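Uncharacterized protein A6V7T0 (Pseudomonas aeruginosa, PDB 3K12) is of unknown function but belongs to the YjgF-like clan, with a mixed beta sheet backed by two helices and three copies in the assembly. Local coordinates at residues S62-L67 / T91-L96; G25-D30 / R105-V110; Q38-L43 / W80-P85. All coordinates share one frame; numbering follows the deposited sequence.

Interaction 1 (S62-L67 / T91-L96); sequences SVRILL and TRACSL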
loop_
_atom_site.group_PDB
_atom_site.type_symbol
_atom_site.label_atom_id
_atom_site.label_comp_id
_atom_site.label_asym_id
_atom_site.label_seq_id
_atom_site.Cartn_x
_atom_site.Cartn_y
_atom_site.Cartn_z
ATOM N N SER D 62 4.003 -0.237 8.493
ATOM C CA SER D 62 2.814 0.304 7.815
ATOM C C SER D 62 1.740 -0.747 7.742
ATOM O O SER D 62 2.039 -1.937 7.546
ATOM C CB SER D 62 3.134 0.829 6.384
ATOM O OG SER D 62 3.507 -0.227 5.530
ATOM N N VAL D 63 0.490 -0.317 7.882
ATOM C CA VAL D 63 -0.668 -1.202 7.656
ATOM C C VAL D 63 -1.668 -0.484 6.779
ATOM O O VAL D 63 -2.103 0.622 7.104
ATOM C CB VAL D 63 -1.346 -1.663 9.002
ATOM C CG1 VAL D 63 -2.489 -2.657 8.701
ATOM C CG2 VAL D 63 -0.318 -2.278 9.897
ATOM N N ARG D 64 -2.005 -1.091 5.650
ATOM C CA ARG D 64 -3.085 -0.616 4.807
ATOM C C ARG D 64 -4.327 -1.331 5.259
ATOM O O ARG D 64 -4.353 -2.561 5.354
ATOM C CB ARG D 64 -2.761 -0.942 3.338
ATOM C CG ARG D 64 -3.801 -0.453 2.347
ATOM C CD ARG D 64 -3.850 1.090 2.262
ATOM N NE ARG D 64 -4.762 1.446 1.191
ATOM C CZ ARG D 64 -5.992 1.909 1.336
ATOM N NH1 ARG D 64 -6.728 2.108 0.260
ATOM N NH2 ARG D 64 -6.480 2.215 2.549
ATOM N N ILE D 65 -5.359 -0.570 5.597
ATOM C CA ILE D 65 -6.612 -1.152 6.125
ATOM C C ILE D 65 -7.745 -0.881 5.163
ATOM O O ILE D 65 -8.091 0.290 4.913
ATOM C CB ILE D 65 -6.970 -0.566 7.511
ATOM C CG1 ILE D 65 -5.802 -0.734 8.464
ATOM C CG2 ILE D 65 -8.233 -1.255 8.057
ATOM C CD1 ILE D 65 -6.001 -0.054 9.870
ATOM N N LEU D 66 -8.313 -1.948 4.612
ATOM C CA LEU D 66 -9.429 -1.861 3.673
ATOM C C LEU D 66 -10.668 -2.279 4.453
ATOM O O LEU D 66 -10.767 -3.416 4.891
ATOM C CB LEU D 66 -9.175 -2.766 2.446
ATOM C CG LEU D 66 -7.788 -2.665 1.807
ATOM C CD1 LEU D 66 -7.644 -3.745 0.736
ATOM C CD2 LEU D 66 -7.651 -1.275 1.174
ATOM N N LEU D 67 -11.596 -1.346 4.620
ATOM C CA LEU D 67 -12.753 -1.547 5.486
ATOM C C LEU D 67 -13.994 -1.680 4.622
ATOM O O LEU D 67 -14.227 -0.847 3.761
ATOM C CB LEU D 67 -12.857 -0.374 6.470
ATOM C CG LEU D 67 -14.024 -0.420 7.458
ATOM C CD1 LEU D 67 -13.866 -1.527 8.505
ATOM C CD2 LEU D 67 -14.030 0.908 8.218
ATOM N N THR D 91 2.263 3.055 11.363
ATOM C CA THR D 91 1.526 3.962 10.481
ATOM C C THR D 91 0.420 3.191 9.788
ATOM O O THR D 91 0.558 1.989 9.545
ATOM C CB THR D 91 2.447 4.644 9.446
ATOM O OG1 THR D 91 2.864 3.690 8.442
ATOM C CG2 THR D 91 3.642 5.282 10.127
ATOM N N ARG D 92 -0.667 3.866 9.452
ATOM C CA ARG D 92 -1.817 3.210 8.855
ATOM C C ARG D 92 -2.511 4.133 7.873
ATOM O O ARG D 92 -2.379 5.351 7.942
ATOM C CB ARG D 92 -2.774 2.641 9.912
ATOM C CG ARG D 92 -3.077 3.551 11.079
ATOM C CD ARG D 92 -4.243 3.029 11.916
ATOM N NE ARG D 92 -5.549 3.427 11.402
ATOM C CZ ARG D 92 -6.695 3.050 11.963
ATOM N NH1 ARG D 92 -6.683 2.245 13.032
ATOM N NH2 ARG D 92 -7.855 3.436 11.441
ATOM N N ALA D 93 -3.263 3.537 6.983
ATOM C CA ALA D 93 -4.139 4.293 6.086
ATOM C C ALA D 93 -5.371 3.452 5.845
ATOM O O ALA D 93 -5.264 2.313 5.376
ATOM C CB ALA D 93 -3.437 4.632 4.781
ATOM N N CYS D 94 -6.529 3.994 6.184
ATOM C CA CYS D 94 -7.773 3.234 6.140
ATOM C C CYS D 94 -8.712 3.913 5.189
ATOM O O CYS D 94 -8.880 5.130 5.270
ATOM C CB CYS D 94 -8.406 3.221 7.533
ATOM S SG CYS D 94 -10.032 2.337 7.619
ATOM N N SER D 95 -9.306 3.134 4.297
ATOM C CA SER D 95 -10.362 3.638 3.409
ATOM C C SER D 95 -11.418 2.548 3.186
ATOM O O SER D 95 -11.224 1.389 3.584
ATOM C CB SER D 95 -9.740 4.131 2.096
ATOM O OG SER D 95 -9.210 3.035 1.345
ATOM N N LEU D 96 -12.539 2.898 2.582
ATOM C CA LEU D 96 -13.596 1.920 2.377
ATOM C C LEU D 96 -13.325 1.232 1.052
ATOM O O LEU D 96 -12.879 1.871 0.076
ATOM C CB LEU D 96 -14.965 2.608 2.385
ATOM C CG LEU D 96 -15.367 3.227 3.734
ATOM C CD1 LEU D 96 -16.709 3.971 3.645
ATOM C CD2 LEU D 96 -15.464 2.220 4.862
#
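Strands 62-67 and 91-96 are the parallel pair of a beta-alpha-beta crossover, joined through helix 73-83. S62 pairs with T91, and the register holds to L67 with L96. V63 N, I65 N and L67 N donate to T91 O, A93 O and S95 O. V63 O and I65 O receive A93 N and S95 N in return. R64 adds side-chain bonds on the face it shares with A93 and S95. Its CG is anti to the backbone N (chi1 -178°), and a bend at chi2 turns the guanidinium back over strand 91-96. R64 NH1 and NH2 both hold S95 OG end-on, at 2.9 Å for R64 NH1, with OG in the guanidinium plane. R64 NH2 also reaches A93 O at 3.1 Å, from above the carbonyl plane. I65 N meets A93 O from the opposite face of its plane, at 2.9 Å. L66 CD2 covers one guanidinium face. On the other side of the sheet, I65 CD1 sits over the guanidinium of R92, 3.8 Å from R92 CZ. I65 CG2 packs on C94 SG. R92 NH2 hydrogen-bonds N77 OD1, and R92 makes a cation-pi contact with W80. Helix 73-83 covers this side, strand 106-113 flanks strand 60-67, and the second subunit meets strand 91-96.

Interaction 2 (G25-D30 / R105-V110); sequences GQVADD and RVEMIV
E107 lies across V27 and G25. With chi1 at 179° its CG points away from the backbone N, and the chain beyond is extended. E107 CB starts 3.8 Å from V27 CG1. E107 CG comes 3.7 Å from V27 CG1 and also touches Q26 O. E107 CD still lies against the same methyl. V27 CG1 thus touches the stem from CB to CD, the two side chains crossing at a slant. At the tip, OE2 stays beside V27 CG1, while E107 OE1 reaches G25 CA at 3.3 Å. The glycine has no CB to block that approach. OE1 also hydrogen-bonds a glycerol, probably from the crystallisation liquor. Beside it, two backbone bonds join Q26 and M108, a selenomethionine. Q26 N gives to M108 O at 2.8 Å, and M108 N gives to Q26 O at 3.0 Å. Beyond this pair a water joins the two segments. It accepts from A28 N and donates to V106 O, each at 2.8 Å. The side chain of Q26 leads away to N45. A93 of the third subunit packs on E107 and I109. The arrangement is an antiparallel hydrogen-bonded pair between neighbouring strands of the mixed sheet in a YjgF-like fold.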
loop_
_atom_site.group_PDB
_atom_site.type_symbol
_atom_site.label_atom_id
_atom_site.label_comp_id
_atom_site.label_asym_id
_atom_site.label_seq_id
_atom_site.Cartn_x
_atom_site.Cartn_y
_atom_site.Cartn_z
ATOM N N GLY D 25 -2.389 -9.698 1.906
ATOM C CA GLY D 25 -3.734 -9.403 2.364
ATOM C C GLY D 25 -4.206 -10.391 3.408
ATOM O O GLY D 25 -4.236 -11.616 3.180
ATOM N N GLN D 26 -4.547 -9.860 4.570
ATOM C CA GLN D 26 -5.008 -10.676 5.697
ATOM C C GLN D 26 -6.480 -10.446 5.951
ATOM O O GLN D 26 -6.912 -9.300 6.164
ATOM C CB GLN D 26 -4.230 -10.286 6.950
ATOM C CG GLN D 26 -2.749 -10.672 6.915
ATOM C CD GLN D 26 -2.560 -12.155 6.771
ATOM O OE1 GLN D 26 -3.088 -12.922 7.557
ATOM N NE2 GLN D 26 -1.812 -12.576 5.744
ATOM N N VAL D 27 -7.256 -11.535 5.952
ATOM C CA VAL D 27 -8.698 -11.485 6.248
ATOM C C VAL D 27 -9.015 -12.522 7.334
ATOM O O VAL D 27 -8.183 -13.371 7.632
ATOM C CB VAL D 27 -9.558 -11.753 5.010
ATOM C CG1 VAL D 27 -9.266 -10.706 3.936
ATOM C CG2 VAL D 27 -9.286 -13.156 4.471
ATOM N N ALA D 28 -10.204 -12.434 7.922
ATOM C CA ALA D 28 -10.562 -13.332 9.026
ATOM C C ALA D 28 -10.800 -14.743 8.509
ATOM O O ALA D 28 -11.563 -14.934 7.571
ATOM C CB ALA D 28 -11.823 -12.817 9.722
ATOM N N ASP D 29 -10.149 -15.716 9.144
ATOM C CA ASP D 29 -10.405 -17.141 8.870
ATOM C C ASP D 29 -11.883 -17.500 9.051
ATOM O O ASP D 29 -12.435 -18.304 8.292
ATOM C CB ASP D 29 -9.575 -18.008 9.806
ATOM C CG ASP D 29 -8.179 -18.274 9.279
ATOM O OD1 ASP D 29 -7.911 -17.988 8.088
ATOM O OD2 ASP D 29 -7.341 -18.784 10.064
ATOM N N ASP D 30 -12.518 -16.911 10.056
ATOM C CA ASP D 30 -13.948 -17.111 10.260
ATOM C C ASP D 30 -14.653 -15.770 10.129
ATOM O O ASP D 30 -14.730 -15.039 11.104
ATOM C CB ASP D 30 -14.229 -17.733 11.634
ATOM C CG ASP D 30 -15.722 -17.747 11.977
ATOM O OD1 ASP D 30 -16.559 -17.484 11.087
ATOM O OD2 ASP D 30 -16.037 -18.009 13.157
ATOM N N ARG D 105 -15.127 -8.130 6.603
ATOM C CA ARG D 105 -15.446 -6.767 7.016
ATOM C C ARG D 105 -14.199 -5.898 6.917
ATOM O O ARG D 105 -14.306 -4.667 6.914
ATOM C CB ARG D 105 -15.995 -6.731 8.458
ATOM C CG ARG D 105 -17.381 -7.374 8.587
ATOM C CD ARG D 105 -17.897 -7.367 10.023
ATOM N NE ARG D 105 -19.260 -7.917 10.026
ATOM C CZ ARG D 105 -20.364 -7.237 9.727
ATOM N NH1 ARG D 105 -20.331 -5.938 9.451
ATOM N NH2 ARG D 105 -21.539 -7.865 9.721
ATOM N N VAL D 106 -13.032 -6.532 6.819
ATOM C CA VAL D 106 -11.783 -5.781 6.807
ATOM C C VAL D 106 -10.664 -6.659 6.252
ATOM O O VAL D 106 -10.686 -7.889 6.364
ATOM C CB VAL D 106 -11.415 -5.242 8.227
ATOM C CG1 VAL D 106 -11.167 -6.372 9.229
ATOM C CG2 VAL D 106 -10.235 -4.253 8.158
ATOM N N GLU D 107 -9.687 -6.008 5.634
ATOM C CA GLU D 107 -8.508 -6.675 5.132
ATOM C C GLU D 107 -7.324 -5.774 5.420
ATOM O O GLU D 107 -7.434 -4.554 5.262
ATOM C CB GLU D 107 -8.640 -6.932 3.637
ATOM C CG GLU D 107 -7.403 -7.620 3.025
ATOM C CD GLU D 107 -7.635 -8.202 1.623
ATOM O OE1 GLU D 107 -6.638 -8.695 1.015
ATOM O OE2 GLU D 107 -8.780 -8.200 1.132
HETATM N N MSE D 108 -6.214 -6.353 5.864
HETATM C CA MSE D 108 -5.003 -5.578 6.197
HETATM C C MSE D 108 -3.825 -6.075 5.390
HETATM O O MSE D 108 -3.705 -7.288 5.109
HETATM C CB MSE D 108 -4.663 -5.734 7.654
HETATM C CG MSE D 108 -5.690 -5.016 8.522
HETATM SE SE MSE D 108 -5.162 -5.027 10.381
HETATM C CE MSE D 108 -6.769 -4.301 11.174
ATOM N N ILE D 109 -2.927 -5.146 5.064
ATOM C CA ILE D 109 -1.697 -5.433 4.309
ATOM C C ILE D 109 -0.544 -4.798 5.069
ATOM O O ILE D 109 -0.631 -3.619 5.458
ATOM C CB ILE D 109 -1.744 -4.815 2.881
ATOM C CG1 ILE D 109 -3.083 -5.092 2.209
ATOM C CG2 ILE D 109 -0.571 -5.365 2.045
ATOM C CD1 ILE D 109 -3.371 -4.181 0.970
ATOM N N VAL D 110 0.513 -5.540 5.319
ATOM C CA VAL D 110 1.489 -5.140 6.314
ATOM C C VAL D 110 2.928 -5.099 5.806
ATOM O O VAL D 110 3.358 -5.998 5.067
ATOM C CB VAL D 110 1.453 -6.141 7.486
ATOM C CG1 VAL D 110 2.492 -5.819 8.552
ATOM C CG2 VAL D 110 0.040 -6.198 8.079
HETATM O O HOH W 1 -11.906 -10.278 7.239
#

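Interaction 3 (Q38-L43 / W80-P85); sequences QTRQIL and WDQWFP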
loop_
_atom_site.group_PDB
_atom_site.type_symbol
_atom_site.label_atom_id
_atom_site.label_comp_id
_atom_site.label_asym_id
_atom_site.label_seq_id
_atom_site.Cartn_x
_atom_site.Cartn_y
_atom_site.Cartn_z
ATOM N N GLN D 38 -13.343 -9.912 13.681
ATOM C CA GLN D 38 -12.526 -10.078 12.461
ATOM C C GLN D 38 -11.189 -9.369 12.569
ATOM O O GLN D 38 -10.153 -9.917 12.174
ATOM C CB GLN D 38 -13.268 -9.620 11.233
ATOM C CG GLN D 38 -14.504 -10.467 10.948
ATOM C CD GLN D 38 -15.005 -10.350 9.532
ATOM O OE1 GLN D 38 -14.255 -9.979 8.619
ATOM N NE2 GLN D 38 -16.277 -10.699 9.319
ATOM N N THR D 39 -11.201 -8.187 13.175
ATOM C CA THR D 39 -9.986 -7.414 13.387
ATOM C C THR D 39 -9.028 -8.170 14.326
ATOM O O THR D 39 -7.820 -8.246 14.088
ATOM C CB THR D 39 -10.305 -6.000 13.922
ATOM O OG1 THR D 39 -11.154 -5.325 12.976
ATOM C CG2 THR D 39 -9.025 -5.195 14.117
ATOM N N ARG D 40 -9.577 -8.744 15.411
ATOM C CA ARG D 40 -8.755 -9.507 16.347
ATOM C C ARG D 40 -8.136 -10.719 15.651
ATOM O O ARG D 40 -6.956 -10.984 15.839
ATOM C CB ARG D 40 -9.624 -10.053 17.477
ATOM C CG ARG D 40 -10.319 -9.026 18.293
ATOM C CD ARG D 40 -11.390 -9.637 19.265
ATOM N NE ARG D 40 -11.877 -8.531 20.080
ATOM C CZ ARG D 40 -11.089 -7.904 20.957
ATOM N NH1 ARG D 40 -11.517 -6.858 21.638
ATOM N NH2 ARG D 40 -9.857 -8.348 21.135
ATOM N N GLN D 41 -8.953 -11.459 14.906
ATOM C CA GLN D 41 -8.455 -12.633 14.156
ATOM C C GLN D 41 -7.275 -12.264 13.255
ATOM O O GLN D 41 -6.257 -12.972 13.221
ATOM C CB GLN D 41 -9.523 -13.269 13.282
ATOM C CG GLN D 41 -10.611 -14.055 14.033
ATOM C CD GLN D 41 -11.637 -14.592 13.069
ATOM O OE1 GLN D 41 -11.309 -15.353 12.154
ATOM N NE2 GLN D 41 -12.895 -14.166 13.236
ATOM N N ILE D 42 -7.431 -11.157 12.526
ATOM C CA ILE D 42 -6.408 -10.692 11.598
ATOM C C ILE D 42 -5.158 -10.271 12.341
ATOM O O ILE D 42 -4.064 -10.683 11.981
ATOM C CB ILE D 42 -6.955 -9.555 10.721
ATOM C CG1 ILE D 42 -7.974 -10.096 9.708
ATOM C CG2 ILE D 42 -5.796 -8.805 10.010
ATOM C CD1 ILE D 42 -8.863 -9.024 9.133
ATOM N N LEU D 43 -5.301 -9.444 13.385
ATOM C CA LEU D 43 -4.143 -9.028 14.125
ATOM C C LEU D 43 -3.446 -10.192 14.805
ATOM O O LEU D 43 -2.216 -10.190 14.919
ATOM C CB LEU D 43 -4.487 -7.926 15.139
ATOM C CG LEU D 43 -4.906 -6.590 14.483
ATOM C CD1 LEU D 43 -5.546 -5.687 15.561
ATOM C CD2 LEU D 43 -3.699 -5.896 13.908
ATOM N N TRP D 80 -7.928 -1.926 17.452
ATOM C CA TRP D 80 -6.634 -1.340 17.137
ATOM C C TRP D 80 -6.009 -0.648 18.360
ATOM O O TRP D 80 -4.843 -0.840 18.671
ATOM C CB TRP D 80 -6.800 -0.351 15.962
ATOM C CG TRP D 80 -5.508 0.224 15.470
ATOM C CD1 TRP D 80 -4.878 1.328 15.936
ATOM C CD2 TRP D 80 -4.673 -0.303 14.417
ATOM N NE1 TRP D 80 -3.696 1.542 15.246
ATOM C CE2 TRP D 80 -3.554 0.554 14.306
ATOM C CE3 TRP D 80 -4.769 -1.407 13.559
ATOM C CZ2 TRP D 80 -2.525 0.353 13.351
ATOM C CZ3 TRP D 80 -3.759 -1.610 12.611
ATOM C CH2 TRP D 80 -2.646 -0.737 12.523
ATOM N N ASP D 81 -6.834 0.153 19.049
ATOM C CA ASP D 81 -6.375 0.917 20.203
ATOM C C ASP D 81 -6.060 0.045 21.435
ATOM O O ASP D 81 -5.336 0.479 22.346
ATOM C CB ASP D 81 -7.409 1.994 20.567
ATOM C CG ASP D 81 -7.518 3.090 19.517
ATOM O OD1 ASP D 81 -6.623 3.216 18.651
ATOM O OD2 ASP D 81 -8.527 3.837 19.560
ATOM N N GLN D 82 -6.562 -1.176 21.431
ATOM C CA GLN D 82 -6.298 -2.131 22.521
ATOM C C GLN D 82 -5.159 -3.069 22.251
ATOM O O GLN D 82 -4.820 -3.863 23.092
ATOM C CB GLN D 82 -7.549 -2.999 22.782
ATOM C CG GLN D 82 -8.638 -2.241 23.486
ATOM C CD GLN D 82 -9.971 -2.950 23.499
ATOM O OE1 GLN D 82 -10.079 -4.164 23.218
ATOM N NE2 GLN D 82 -11.005 -2.197 23.821
ATOM N N TRP D 83 -4.565 -2.991 21.063
ATOM C CA TRP D 83 -3.669 -4.041 20.597
ATOM C C TRP D 83 -2.179 -3.747 20.743
ATOM O O TRP D 83 -1.395 -4.615 21.094
ATOM C CB TRP D 83 -3.997 -4.333 19.113
ATOM C CG TRP D 83 -3.309 -5.578 18.615
ATOM C CD1 TRP D 83 -2.167 -5.638 17.887
ATOM C CD2 TRP D 83 -3.745 -6.922 18.800
ATOM N NE1 TRP D 83 -1.836 -6.958 17.625
ATOM C CE2 TRP D 83 -2.791 -7.769 18.180
ATOM C CE3 TRP D 83 -4.844 -7.496 19.434
ATOM C CZ2 TRP D 83 -2.912 -9.165 18.173
ATOM C CZ3 TRP D 83 -4.968 -8.896 19.410
ATOM C CH2 TRP D 83 -4.018 -9.693 18.780
ATOM N N PHE D 84 -1.780 -2.530 20.371
ATOM C CA PHE D 84 -0.361 -2.212 20.250
ATOM C C PHE D 84 0.216 -1.549 21.487
ATOM O O PHE D 84 -0.506 -0.807 22.173
ATOM C CB PHE D 84 -0.123 -1.286 19.034
ATOM C CG PHE D 84 -0.422 -1.943 17.704
ATOM C CD1 PHE D 84 0.533 -2.787 17.112
ATOM C CD2 PHE D 84 -1.613 -1.701 17.053
ATOM C CE1 PHE D 84 0.280 -3.386 15.898
ATOM C CE2 PHE D 84 -1.889 -2.305 15.814
ATOM C CZ PHE D 84 -0.920 -3.162 15.230
ATOM N N PRO D 85 1.499 -1.832 21.798
ATOM C CA PRO D 85 2.162 -1.134 22.910
ATOM C C PRO D 85 2.118 0.382 22.707
ATOM O O PRO D 85 2.187 0.875 21.567
ATOM C CB PRO D 85 3.579 -1.691 22.908
ATOM C CG PRO D 85 3.678 -2.613 21.722
ATOM C CD PRO D 85 2.364 -2.808 21.115
HETATM O O HOH W 2 -0.064 -8.242 15.692
#
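L43 packs its CB over one face of the W83 indole. L43 CB lies 3.7 Å from the centroid of the W83 six-membered ring, 22° off its normal, in a CH-pi contact. L43 CB is also 3.5 Å from W83 CE2. L43 CD1 carries the same contact on to the five-membered ring, 3.8 Å from W83 CG. The chi1 of W83, -169°, swings its indole away from its own backbone N and across toward helix 35-52. The second methyl, L43 CD2, turns to the other two aromatics. L43 CD2 comes 4.1 Å from F84 CZ and lies at longer range from W80 CZ3. F84 is held between the tryptophans: its CE2 sits over the W80 ring, and W83 CD1 sits over one face of F84. Helices 35-52 and 73-83 thus meet on the helical layer of this YjgF-like fold. W80 reaches V63 and I65 of the sheet, while T39 and I42 of the other helix touch V106 and M108. Further out, a water bridges the helices near the indole edge. It accepts from W83 NE1 at 2.9 Å and donates to L43 O at 3.0 Å. R57 makes a cation-pi contact with W83 and bonds W83 O. At the solvent-facing edge, R40 NH1 gives a weak hydrogen bond to Q82 OE1, 3.4 Å long. The oxygen lies near the guanidinium plane, and the guanidinium and amide planes are 37° apart.

Overall arrangement
Interactions 1 and 2 are buried and belong to one sheet, where strands 60-67 and 106-113 are neighbours. L66 N with E107 O and R64 N with I109 O probably hydrogen-bond between them. Interaction 1 is a full parallel ladder with added arginine bonds. Interaction 2 is a short antiparallel pair that ends in water. Both also meet other subunits. Interaction 3 lies between the two helices and is only partly buried. No other chain touches it, and its chemistry is mainly aromatic and aliphatic. W80 links it to interaction 1 through V63, I65 and R92. Q38 and Q41 link it to interaction 2 by probable hydrogen bonds from R105 N and D30 N.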